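Local coordinates for YchF GTP-binding protein (Schizosaccharomyces pombe, PDB 1NI3) that hydrolyses ATP, and GTP less efficiently, with magnesium as cofactor, and negatively regulates the G2/M transition of the cell cycle, at residues Val116-Gln121 / Ala224-Tyr229. Residues are numbered along the deposited sequence; the frame is centred on the assembly and turned at random.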
loop_
_atom_site.group_PDB
_atom_site.type_symbol
_atom_site.label_atom_id
_atom_site.label_comp_id
_atom_site.label_asym_id
_atom_site.label_seq_id
_atom_site.Cartn_x
_atom_site.Cartn_y
_atom_site.Cartn_z
ATOM N N VAL A 116 -10.022 -1.065 -2.562
ATOM C CA VAL A 116 -8.658 -1.026 -2.048
ATOM C C VAL A 116 -7.899 0.208 -2.597
ATOM O O VAL A 116 -8.415 0.923 -3.464
ATOM C CB VAL A 116 -7.976 -2.383 -2.397
ATOM C CG1 VAL A 116 -6.806 -2.201 -3.345
ATOM C CG2 VAL A 116 -7.607 -3.110 -1.131
ATOM N N ASP A 117 -6.693 0.482 -2.097
ATOM C CA ASP A 117 -5.943 1.666 -2.546
ATOM C C ASP A 117 -4.550 1.393 -3.125
ATOM O O ASP A 117 -3.978 2.255 -3.785
ATOM C CB ASP A 117 -5.812 2.637 -1.384
ATOM C CG ASP A 117 -7.133 2.938 -0.752
ATOM O OD1 ASP A 117 -7.803 3.891 -1.219
ATOM O OD2 ASP A 117 -7.520 2.208 0.191
ATOM N N ALA A 118 -4.007 0.205 -2.857
ATOM C CA ALA A 118 -2.698 -0.209 -3.354
ATOM C C ALA A 118 -2.735 -1.704 -3.656
ATOM O O ALA A 118 -3.115 -2.513 -2.808
ATOM C CB ALA A 118 -1.630 0.111 -2.325
ATOM N N ILE A 119 -2.319 -2.051 -4.867
ATOM C CA ILE A 119 -2.317 -3.426 -5.326
ATOM C C ILE A 119 -0.997 -4.174 -5.187
ATOM O O ILE A 119 0.080 -3.656 -5.499
ATOM C CB ILE A 119 -2.745 -3.495 -6.815
ATOM C CG1 ILE A 119 -4.250 -3.347 -6.934
ATOM C CG2 ILE A 119 -2.315 -4.806 -7.443
ATOM C CD1 ILE A 119 -4.741 -3.508 -8.310
ATOM N N TYR A 120 -1.105 -5.403 -4.705
ATOM C CA TYR A 120 0.038 -6.280 -4.550
ATOM C C TYR A 120 -0.140 -7.324 -5.643
ATOM O O TYR A 120 -0.891 -8.276 -5.465
ATOM C CB TYR A 120 -0.014 -6.961 -3.195
ATOM C CG TYR A 120 0.668 -6.178 -2.101
ATOM C CD1 TYR A 120 1.990 -5.804 -2.230
ATOM C CD2 TYR A 120 0.012 -5.872 -0.911
ATOM C CE1 TYR A 120 2.656 -5.155 -1.212
ATOM C CE2 TYR A 120 0.665 -5.223 0.128
ATOM C CZ TYR A 120 1.993 -4.870 -0.032
ATOM O OH TYR A 120 2.684 -4.250 0.974
ATOM N N GLN A 121 0.542 -7.155 -6.770
ATOM C CA GLN A 121 0.411 -8.080 -7.896
ATOM C C GLN A 121 1.405 -9.218 -7.889
ATOM O O GLN A 121 2.579 -9.030 -8.195
ATOM C CB GLN A 121 0.528 -7.313 -9.216
ATOM C CG GLN A 121 0.327 -8.155 -10.468
ATOM C CD GLN A 121 -0.247 -7.333 -11.604
ATOM O OE1 GLN A 121 0.006 -7.597 -12.782
ATOM N NE2 GLN A 121 -1.038 -6.330 -11.253
ATOM N N ALA A 224 -5.491 3.761 -11.273
ATOM C CA ALA A 224 -4.986 4.896 -10.520
ATOM C C ALA A 224 -4.177 4.406 -9.325
ATOM O O ALA A 224 -3.216 5.033 -8.928
ATOM C CB ALA A 224 -6.148 5.760 -10.041
ATOM N N LYS A 225 -4.572 3.269 -8.771
ATOM C CA LYS A 225 -3.904 2.705 -7.600
ATOM C C LYS A 225 -2.470 2.259 -7.858
ATOM O O LYS A 225 -2.177 1.626 -8.878
ATOM C CB LYS A 225 -4.687 1.505 -7.070
ATOM C CG LYS A 225 -6.190 1.717 -7.052
ATOM C CD LYS A 225 -6.916 0.475 -6.566
ATOM C CE LYS A 225 -8.415 0.646 -6.698
ATOM N NZ LYS A 225 -8.916 1.787 -5.889
ATOM N N PRO A 226 -1.542 2.585 -6.942
ATOM C CA PRO A 226 -0.188 2.119 -7.244
ATOM C C PRO A 226 -0.133 0.596 -7.152
ATOM O O PRO A 226 -0.965 -0.033 -6.490
ATOM C CB PRO A 226 0.668 2.815 -6.191
ATOM C CG PRO A 226 -0.284 3.028 -5.053
ATOM C CD PRO A 226 -1.548 3.445 -5.749
ATOM N N VAL A 227 0.843 0.005 -7.828
ATOM C CA VAL A 227 0.972 -1.443 -7.836
ATOM C C VAL A 227 2.371 -1.881 -7.427
ATOM O O VAL A 227 3.368 -1.269 -7.803
ATOM C CB VAL A 227 0.660 -2.013 -9.232
ATOM C CG1 VAL A 227 0.714 -3.534 -9.201
ATOM C CG2 VAL A 227 -0.705 -1.530 -9.694
ATOM N N ILE A 228 2.443 -2.953 -6.653
ATOM C CA ILE A 228 3.719 -3.476 -6.197
ATOM C C ILE A 228 3.805 -4.923 -6.642
ATOM O O ILE A 228 3.014 -5.758 -6.189
ATOM C CB ILE A 228 3.824 -3.404 -4.664
ATOM C CG1 ILE A 228 3.731 -1.944 -4.196
ATOM C CG2 ILE A 228 5.114 -4.057 -4.220
ATOM C CD1 ILE A 228 3.526 -1.786 -2.689
ATOM N N TYR A 229 4.760 -5.228 -7.518
ATOM C CA TYR A 229 4.915 -6.591 -8.030
ATOM C C TYR A 229 5.685 -7.551 -7.140
ATOM O O TYR A 229 6.832 -7.304 -6.779
ATOM C CB TYR A 229 5.589 -6.575 -9.400
ATOM C CG TYR A 229 4.748 -5.929 -10.463
ATOM C CD1 TYR A 229 4.940 -4.600 -10.814
ATOM C CD2 TYR A 229 3.730 -6.637 -11.094
ATOM C CE1 TYR A 229 4.139 -3.984 -11.772
ATOM C CE2 TYR A 229 2.922 -6.037 -12.048
ATOM C CZ TYR A 229 3.127 -4.712 -12.387
ATOM O OH TYR A 229 2.327 -4.124 -13.341
#
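Gln121 runs alongside the Tyr229 ring, its amide plane turned 72° from the ring plane and its OE1 at the ring edge, 3.4 Å from Tyr229 CE2. With CG anti to the backbone N (chi1 -177°) and the chain extended beyond it, CB, CG and the amide all follow the CD2-CE2 side of the ring. Val227 CG1 lies over one face of that ring, offset toward the rim, and also meets Ile119 CG2 at 3.7 Å. On the other side of the sheet, Ile228 sits beside Tyr120, its CD1 3.8 Å from CE1 of the phenol, whose hydroxyl is hydrogen-bonded to Ile297 O. The backbones join as parallel strands: Ile119 N donates to Pro226 O (2.9 Å), Ile119 O accepts from Ile228 N, and Gln121 N donates to Ile228 O. At the Val116-Asp117 end, Lys225 CB passes Asp117 O and its chain stays extended until a bend at chi4 (-61°) brings NZ to Val116 O, 2.6 Å away. A methionine in place of Lys225 would probably leave Val116 O without this donor and weaken the tie between the two segments at this end. Asp117 turns its carboxylate elsewhere, to Arg16 and the Lys22 amide. This is the parallel core of the P-loop G domain: strand 118-124 lies between strands 22-27 and 227-232, helix 140-168 packs on Gln121 and Tyr229, and helix 294-304 packs against Ile228 on the opposite face.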